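Long-range contacts in MamA (Candidatus Magnetobacterium bavaricum, PDB 3VTY), which is a tetratricopeptide-repeat protein, an all-helical array of paired antiparallel helices of the kind that generally mediates protein-protein contacts: residues Asp69-Glu74 against Ile100-Val105; Ala143-Gly148 against Lys165-Lys170. One frame throughout, in Å; residues are numbered along the deposited sequence.

Overall arrangement
Both contacts join the two helices of an antiparallel pair in a chain built mostly of helices, but at different heights of the pair. Contact 1 works at the ends: the turn leading into helix 73-85 meets the last turn of helix 89-102 and the loop after it. None of its touching residues is buried, and its chemistry is apolar, one leucine lying against a turn. Contact 2 lies within helices 141-153 and 157-175, is partly buried, and pairs a tyrosine with an alanine and two lysines, one of them hydrogen-bonded to the phenol. Contact 1 comes first along the chain; the centres lie about 27 Å apart and the contacts do not touch.

Contact 1. Residues Asp69-Glu74 against Ile100-Val105; sequences DTTSAE and IALNTV
Leu102 lies against the turn Thr70-Ala73 and packs tightly on it with both its stem and its branches. At the stem, Leu102 CB and Ala73 CB stand 3.8 Å apart; the nearest CA atoms of the two segments are also here, Ala73 CA to Leu102 CA 5.5 Å. Asn103 CB extends this small apolar patch, 4.1 Å from Ala73 CB. The leucine methyls spread just as closely over the turn's backbone: CD1 of Leu102 approaches the carbonyl O of Thr70 at 3.8 Å, and CD2 reaches CA of Thr71 at the same distance. The side chains of Leu102 and Thr71 cross at about a right angle, with the threonine methyl CG2 3.9 Å from Leu102 CD2. That methyl is beside the backbone N of Thr71, while OG1 turns back toward Asp69.

The outer side is looser and polar. Thr70 and Thr71 are exposed, and Asp69 has no contact with 100-105; its OD1 accepts a weak bond from the backbone N of Thr71. On the other segment, Asn103 forms an Asx turn: its OD1 takes the backbone N-H of Val105 (3.0 Å), with the donor 44° out of the carbonyl plane. With CG anti to the backbone N (chi1 170°), the Asn103 amide carries OD1 to that N-H.

Ser72 is the N-cap of helix 73-85, its OG weakly bonded to Ala75 N. Ala73 also touches Tyr106, and Ile100 points to the other side, onto Ala109, Tyr110 and Leu113 of helix 107-119, the next helix of the tetratricopeptide-repeat array.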
ATOM      1  N   ASP A  69      -8.718 -14.557  -5.909  1.00 14.04           N
ATOM      2  CA  ASP A  69      -8.644 -13.590  -6.975  1.00 13.61           C
ATOM      3  C   ASP A  69      -7.218 -13.203  -7.134  1.00 12.03           C
ATOM      4  O   ASP A  69      -6.763 -12.344  -6.410  1.00 12.52           O
ATOM      5  CB  ASP A  69      -9.516 -12.362  -6.648  1.00 13.32           C
ATOM      6  CG  ASP A  69      -9.473 -11.296  -7.722  1.00 14.87           C
ATOM      7  OD1 ASP A  69      -8.794 -11.431  -8.759  1.00 13.96           O
ATOM      8  OD2 ASP A  69     -10.188 -10.289  -7.545  1.00 17.43           O
ATOM      9  N   THR A  70      -6.518 -13.857  -8.055  1.00 10.41           N
ATOM     10  CA  THR A  70      -5.115 -13.720  -8.217  1.00 10.41           C
ATOM     11  C   THR A  70      -4.652 -12.535  -9.060  1.00 10.25           C
ATOM     12  O   THR A  70      -3.466 -12.300  -9.222  1.00 10.17           O
ATOM     13  CB  THR A  70      -4.553 -14.978  -8.918  1.00 11.19           C
ATOM     14  OG1 THR A  70      -5.111 -15.048 -10.222  1.00 13.63           O
ATOM     15  CG2 THR A  70      -4.822 -16.331  -8.113  1.00 10.22           C
ATOM     16  N   THR A  71      -5.591 -11.816  -9.665  1.00 10.13           N
ATOM     17  CA  THR A  71      -5.272 -10.774 -10.598  1.00 11.18           C
ATOM     18  C   THR A  71      -5.724  -9.383 -10.111  1.00 11.52           C
ATOM     19  O   THR A  71      -5.986  -8.491 -10.916  1.00 12.85           O
ATOM     20  CB  THR A  71      -5.879 -11.061 -11.942  1.00 11.12           C
ATOM     21  OG1 THR A  71      -7.248 -11.465 -11.807  1.00 11.12           O
ATOM     22  CG2 THR A  71      -5.059 -12.206 -12.642  1.00 12.96           C
ATOM     23  N   SER A  72      -5.750  -9.190  -8.795  1.00 12.46           N
ATOM     24  CA  SER A  72      -6.049  -7.873  -8.202  1.00 10.80           C
ATOM     25  C   SER A  72      -4.751  -7.243  -7.792  1.00 11.64           C
ATOM     26  O   SER A  72      -4.162  -7.657  -6.825  1.00 11.82           O
ATOM     27  CB  SER A  72      -6.989  -7.975  -7.021  1.00 12.94           C
ATOM     28  OG  SER A  72      -7.132  -6.686  -6.428  1.00 11.21           O
ATOM     29  N   ALA A  73      -4.282  -6.230  -8.528  1.00 10.20           N
ATOM     30  CA  ALA A  73      -3.017  -5.608  -8.205  1.00 11.82           C
ATOM     31  C   ALA A  73      -3.132  -4.977  -6.829  1.00 12.01           C
ATOM     32  O   ALA A  73      -2.172  -4.978  -6.051  1.00 10.65           O
ATOM     33  CB  ALA A  73      -2.610  -4.594  -9.248  1.00 10.71           C
ATOM     34  N   GLU A  74      -4.311  -4.433  -6.544  1.00 11.34           N
ATOM     35  CA  GLU A  74      -4.509  -3.807  -5.230  1.00 12.87           C
ATOM     36  C   GLU A  74      -4.271  -4.764  -4.101  1.00 11.25           C
ATOM     37  O   GLU A  74      -3.617  -4.443  -3.122  1.00 10.75           O
ATOM     38  CB  GLU A  74      -5.894  -3.134  -5.120  1.00 14.12           C
ATOM     39  CG  GLU A  74      -6.053  -2.327  -3.784  1.00 18.61           C
ATOM     40  CD  GLU A  74      -7.496  -2.041  -3.357  1.00 23.53           C
ATOM     41  OE1 GLU A  74      -8.428  -2.299  -4.154  1.00 29.24           O
ATOM     42  OE2 GLU A  74      -7.630  -1.515  -2.196  1.00 23.65           O
ATOM     43  N   ILE A 100       2.814  -4.774  -9.632  1.00 13.21           N
ATOM     44  CA  ILE A 100       3.355  -4.074 -10.824  1.00 13.16           C
ATOM     45  C   ILE A 100       3.215  -4.865 -12.135  1.00 13.77           C
ATOM     46  O   ILE A 100       2.849  -4.324 -13.164  1.00 13.43           O
ATOM     47  CB  ILE A 100       4.771  -3.619 -10.558  1.00 12.81           C
ATOM     48  CG1 ILE A 100       4.803  -2.562  -9.462  1.00 14.58           C
ATOM     49  CG2 ILE A 100       5.426  -2.971 -11.858  1.00 16.41           C
ATOM     50  CD1 ILE A 100       6.241  -2.224  -8.867  1.00 12.10           C
ATOM     51  N   ALA A 101       3.457  -6.156 -12.073  1.00 14.99           N
ATOM     52  CA  ALA A 101       3.218  -7.005 -13.212  1.00 15.26           C
ATOM     53  C   ALA A 101       1.744  -6.951 -13.636  1.00 15.76           C
ATOM     54  O   ALA A 101       1.444  -6.928 -14.825  1.00 15.47           O
ATOM     55  CB  ALA A 101       3.606  -8.492 -12.879  1.00 17.04           C
ATOM     56  N   LEU A 102       0.829  -7.009 -12.658  1.00 13.97           N
ATOM     57  CA  LEU A 102      -0.590  -6.923 -12.986  1.00 13.64           C
ATOM     58  C   LEU A 102      -0.941  -5.557 -13.562  1.00 14.36           C
ATOM     59  O   LEU A 102      -1.792  -5.457 -14.455  1.00 15.72           O
ATOM     60  CB  LEU A 102      -1.460  -7.252 -11.781  1.00 13.54           C
ATOM     61  CG  LEU A 102      -1.368  -8.744 -11.435  1.00 13.71           C
ATOM     62  CD1 LEU A 102      -1.814  -9.010  -9.956  1.00 11.57           C
ATOM     63  CD2 LEU A 102      -2.142  -9.621 -12.458  1.00 12.91           C
ATOM     64  N   ASN A 103      -0.325  -4.489 -13.040  1.00 12.94           N
ATOM     65  CA  ASN A 103      -0.655  -3.146 -13.521  1.00 12.23           C
ATOM     66  C   ASN A 103       0.676  -2.364 -13.590  1.00 13.60           C
ATOM     67  O   ASN A 103       1.171  -1.838 -12.570  1.00 12.66           O
ATOM     68  CB  ASN A 103      -1.677  -2.496 -12.614  1.00 13.06           C
ATOM     69  CG  ASN A 103      -1.890  -1.055 -12.903  1.00 11.09           C
ATOM     70  OD1 ASN A 103      -1.392  -0.553 -13.905  1.00 11.58           O
ATOM     71  ND2 ASN A 103      -2.633  -0.346 -12.019  1.00 11.78           N
ATOM     72  N   THR A 104       1.263  -2.278 -14.773  1.00 14.36           N
ATOM     73  CA  THR A 104       2.589  -1.694 -14.845  1.00 16.44           C
ATOM     74  C   THR A 104       2.521  -0.155 -14.710  1.00 15.39           C
ATOM     75  O   THR A 104       3.564   0.477 -14.709  1.00 13.43           O
ATOM     76  CB  THR A 104       3.400  -2.134 -16.163  1.00 17.74           C
ATOM     77  OG1 THR A 104       2.497  -2.062 -17.217  1.00 21.71           O
ATOM     78  CG2 THR A 104       4.011  -3.691 -16.048  1.00 21.77           C
ATOM     79  N   VAL A 105       1.319   0.412 -14.631  1.00 14.84           N
ATOM     80  CA  VAL A 105       1.160   1.839 -14.360  1.00 14.47           C
ATOM     81  C   VAL A 105       0.621   2.062 -12.999  1.00 14.22           C
ATOM     82  O   VAL A 105      -0.046   3.079 -12.762  1.00 16.27           O
ATOM     83  CB  VAL A 105       0.351   2.608 -15.490  1.00 15.45           C
ATOM     84  CG1 VAL A 105       1.172   2.566 -16.767  1.00 16.49           C
ATOM     85  CG2 VAL A 105      -1.104   2.017 -15.762  1.00 11.02           C
TER

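Contact 2. Residues Ala143-Gly148 against Lys165-Lys170; sequences AYQSIG and KKALEK
Tyr144 packs into the helix opposite between Ala167, Lys166 and Lys170. Its CB rests 3.9 Å from Ala167 CB, and the nearest CA atoms of the two segments are at this level, Tyr144 CA 5.4 Å from Ala167 CA. The ring then runs on past the alanine. CG of Lys166 comes obliquely against the ring, 3.6 Å from Tyr144 CE1, while the side chain of Lys170 crosses the tyrosine at about a right angle and brings its ammonium to the phenol, Lys170 NZ donating to Tyr144 OH at 3.1 Å. Gln145, the next residue, bends at chi2 (71°) and lays OE1 3.6 Å from Ala167 CB on the partly exposed flank.

The two segments run antiparallel at 165°, their axes 8.5 Å apart, the helix-turn-helix hairpin of a tetratricopeptide repeat, with Ala167 facing Tyr144 across this spacing.

In the next shell, Pro138 O, just before helix 141-153, is hydrogen-bonded to Tyr144 OH and more weakly to Lys170 NZ, so phenol, ammonium and carbonyl tie the start of one helix to the later part of the other. Lys170 is folded toward this site by bends at chi2 and chi4, its side chain also touching Ile141. Lys166 leaves the ring after CG: its chain bends and NZ forms a salt bridge with Glu169 OE1 (3.0 Å), met on the syn side of the carboxylate, 32° out of its plane. Tyr144 also touches Tyr163 on the same partner helix, 157-175, and, outside the pair, Ile134 of helix 123-136, the preceding helix of the array.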
ATOM      1  N   ALA A 143       7.146  11.116  -3.992  1.00 13.59           N
ATOM      2  CA  ALA A 143       8.234  10.560  -4.779  1.00 13.56           C
ATOM      3  C   ALA A 143       9.351  11.579  -5.003  1.00 12.89           C
ATOM      4  O   ALA A 143      10.511  11.234  -4.875  1.00 11.81           O
ATOM      5  CB  ALA A 143       7.703   9.977  -6.186  1.00  9.87           C
ATOM      6  N   TYR A 144       9.007  12.839  -5.307  1.00 13.62           N
ATOM      7  CA  TYR A 144      10.043  13.856  -5.431  1.00 13.69           C
ATOM      8  C   TYR A 144      10.751  14.030  -4.110  1.00 13.40           C
ATOM      9  O   TYR A 144      11.973  14.044  -4.043  1.00 15.02           O
ATOM     10  CB  TYR A 144       9.506  15.210  -5.904  1.00 13.28           C
ATOM     11  CG  TYR A 144       8.877  15.192  -7.252  1.00 15.91           C
ATOM     12  CD1 TYR A 144       9.625  15.413  -8.391  1.00 16.40           C
ATOM     13  CD2 TYR A 144       7.497  14.996  -7.411  1.00 15.25           C
ATOM     14  CE1 TYR A 144       9.019  15.428  -9.638  1.00 18.58           C
ATOM     15  CE2 TYR A 144       6.927  15.015  -8.631  1.00 15.36           C
ATOM     16  CZ  TYR A 144       7.674  15.209  -9.733  1.00 17.23           C
ATOM     17  OH  TYR A 144       7.052  15.222 -10.973  1.00 22.01           O
ATOM     18  N   GLN A 145       9.993  14.077  -3.032  1.00 15.01           N
ATOM     19  CA  GLN A 145      10.553  14.240  -1.678  1.00 14.02           C
ATOM     20  C   GLN A 145      11.498  13.077  -1.306  1.00 13.93           C
ATOM     21  O   GLN A 145      12.565  13.291  -0.712  1.00 13.13           O
ATOM     22  CB  GLN A 145       9.400  14.296  -0.669  1.00 15.44           C
ATOM     23  CG  GLN A 145       9.746  14.850   0.713  1.00 15.69           C
ATOM     24  CD  GLN A 145      10.004  16.340   0.700  1.00 15.59           C
ATOM     25  OE1 GLN A 145       9.952  16.990  -0.327  1.00 14.66           O
ATOM     26  NE2 GLN A 145      10.334  16.891   1.867  1.00 13.34           N
ATOM     27  N   SER A 146      11.077  11.849  -1.572  1.00 12.51           N
ATOM     28  CA  SER A 146      11.889  10.693  -1.224  1.00 13.32           C
ATOM     29  C   SER A 146      13.162  10.617  -2.108  1.00 12.29           C
ATOM     30  O   SER A 146      14.185  10.168  -1.660  1.00 15.06           O
ATOM     31  CB  SER A 146      11.066   9.396  -1.366  1.00 12.87           C
ATOM     32  OG  SER A 146      10.024   9.343  -0.412  1.00 15.68           O
ATOM     33  N   ILE A 147      13.094  11.012  -3.367  1.00 12.05           N
ATOM     34  CA  ILE A 147      14.329  11.082  -4.192  1.00 12.60           C
ATOM     35  C   ILE A 147      15.284  12.104  -3.575  1.00 13.63           C
ATOM     36  O   ILE A 147      16.461  11.827  -3.417  1.00 13.91           O
ATOM     37  CB  ILE A 147      14.019  11.453  -5.634  1.00 13.23           C
ATOM     38  CG1 ILE A 147      13.236  10.282  -6.313  1.00 12.71           C
ATOM     39  CG2 ILE A 147      15.277  11.807  -6.413  1.00 13.97           C
ATOM     40  CD1 ILE A 147      12.612  10.690  -7.701  1.00 10.93           C
ATOM     41  N   GLY A 148      14.730  13.276  -3.213  1.00 15.02           N
ATOM     42  CA  GLY A 148      15.433  14.339  -2.557  1.00 15.20           C
ATOM     43  C   GLY A 148      16.154  13.829  -1.354  1.00 16.72           C
ATOM     44  O   GLY A 148      17.345  14.046  -1.187  1.00 16.21           O
ATOM     45  N   LYS A 165      12.619  21.470  -4.263  1.00 16.24           N
ATOM     46  CA  LYS A 165      11.980  22.594  -4.878  1.00 16.77           C
ATOM     47  C   LYS A 165      10.911  22.132  -5.824  1.00 17.39           C
ATOM     48  O   LYS A 165       9.813  22.751  -5.894  1.00 17.29           O
ATOM     49  CB  LYS A 165      12.997  23.474  -5.611  1.00 17.14           C
ATOM     50  CG  LYS A 165      13.864  24.213  -4.670  1.00 19.54           C
ATOM     51  CD  LYS A 165      14.930  24.993  -5.397  1.00 25.11           C
ATOM     52  CE  LYS A 165      15.619  25.934  -4.457  1.00 27.94           C
ATOM     53  NZ  LYS A 165      16.760  26.642  -5.149  1.00 30.64           N
ATOM     54  N   LYS A 166      11.192  21.033  -6.529  1.00 16.67           N
ATOM     55  CA  LYS A 166      10.183  20.484  -7.420  1.00 18.17           C
ATOM     56  C   LYS A 166       8.992  19.975  -6.650  1.00 17.62           C
ATOM     57  O   LYS A 166       7.832  20.217  -7.075  1.00 19.02           O
ATOM     58  CB  LYS A 166      10.789  19.417  -8.369  1.00 19.54           C
ATOM     59  CG  LYS A 166       9.849  18.914  -9.437  1.00 22.85           C
ATOM     60  CD  LYS A 166       9.221  20.029 -10.277  1.00 28.49           C
ATOM     61  CE  LYS A 166       9.452  19.855 -11.768  1.00 35.37           C
ATOM     62  NZ  LYS A 166       9.335  21.180 -12.545  1.00 34.52           N
ATOM     63  N   ALA A 167       9.214  19.355  -5.479  1.00 16.90           N
ATOM     64  CA  ALA A 167       8.103  18.877  -4.617  1.00 17.09           C
ATOM     65  C   ALA A 167       7.258  20.081  -4.171  1.00 19.25           C
ATOM     66  O   ALA A 167       6.007  20.042  -4.247  1.00 20.29           O
ATOM     67  CB  ALA A 167       8.609  18.094  -3.429  1.00 14.97           C
ATOM     68  N   LEU A 168       7.934  21.172  -3.787  1.00 19.71           N
ATOM     69  CA  LEU A 168       7.243  22.391  -3.364  1.00 20.90           C
ATOM     70  C   LEU A 168       6.377  22.930  -4.479  1.00 22.21           C
ATOM     71  O   LEU A 168       5.202  23.205  -4.262  1.00 22.17           O
ATOM     72  CB  LEU A 168       8.184  23.495  -2.913  1.00 19.51           C
ATOM     73  CG  LEU A 168       7.479  24.725  -2.283  1.00 21.36           C
ATOM     74  CD1 LEU A 168       6.596  24.367  -1.073  1.00 21.64           C
ATOM     75  CD2 LEU A 168       8.519  25.706  -1.897  1.00 21.88           C
ATOM     76  N   GLU A 169       6.961  23.093  -5.645  1.00 24.16           N
ATOM     77  CA  GLU A 169       6.207  23.539  -6.837  1.00 26.13           C
ATOM     78  C   GLU A 169       4.928  22.736  -7.028  1.00 25.84           C
ATOM     79  O   GLU A 169       3.853  23.295  -7.266  1.00 27.49           O
ATOM     80  CB  GLU A 169       7.098  23.468  -8.075  1.00 26.67           C
ATOM     81  CG  GLU A 169       6.585  24.171  -9.314  1.00 30.72           C
ATOM     82  CD  GLU A 169       7.563  24.042 -10.530  1.00 36.71           C
ATOM     83  OE1 GLU A 169       8.456  23.154 -10.503  1.00 40.49           O
ATOM     84  OE2 GLU A 169       7.416  24.818 -11.521  1.00 39.91           O
ATOM     85  N   LYS A 170       5.013  21.429  -6.836  1.00 26.52           N
ATOM     86  CA  LYS A 170       3.837  20.572  -7.010  1.00 27.19           C
ATOM     87  C   LYS A 170       2.818  20.814  -5.873  1.00 27.76           C
ATOM     88  O   LYS A 170       1.588  20.922  -6.108  1.00 25.99           O
ATOM     89  CB  LYS A 170       4.232  19.100  -7.118  1.00 26.96           C
ATOM     90  CG  LYS A 170       4.934  18.704  -8.455  1.00 29.52           C
ATOM     91  CD  LYS A 170       4.005  18.815  -9.665  1.00 28.52           C
ATOM     92  CE  LYS A 170       4.655  18.446 -11.005  1.00 30.47           C
ATOM     93  NZ  LYS A 170       6.070  18.113 -10.848  1.00 34.45           N
TER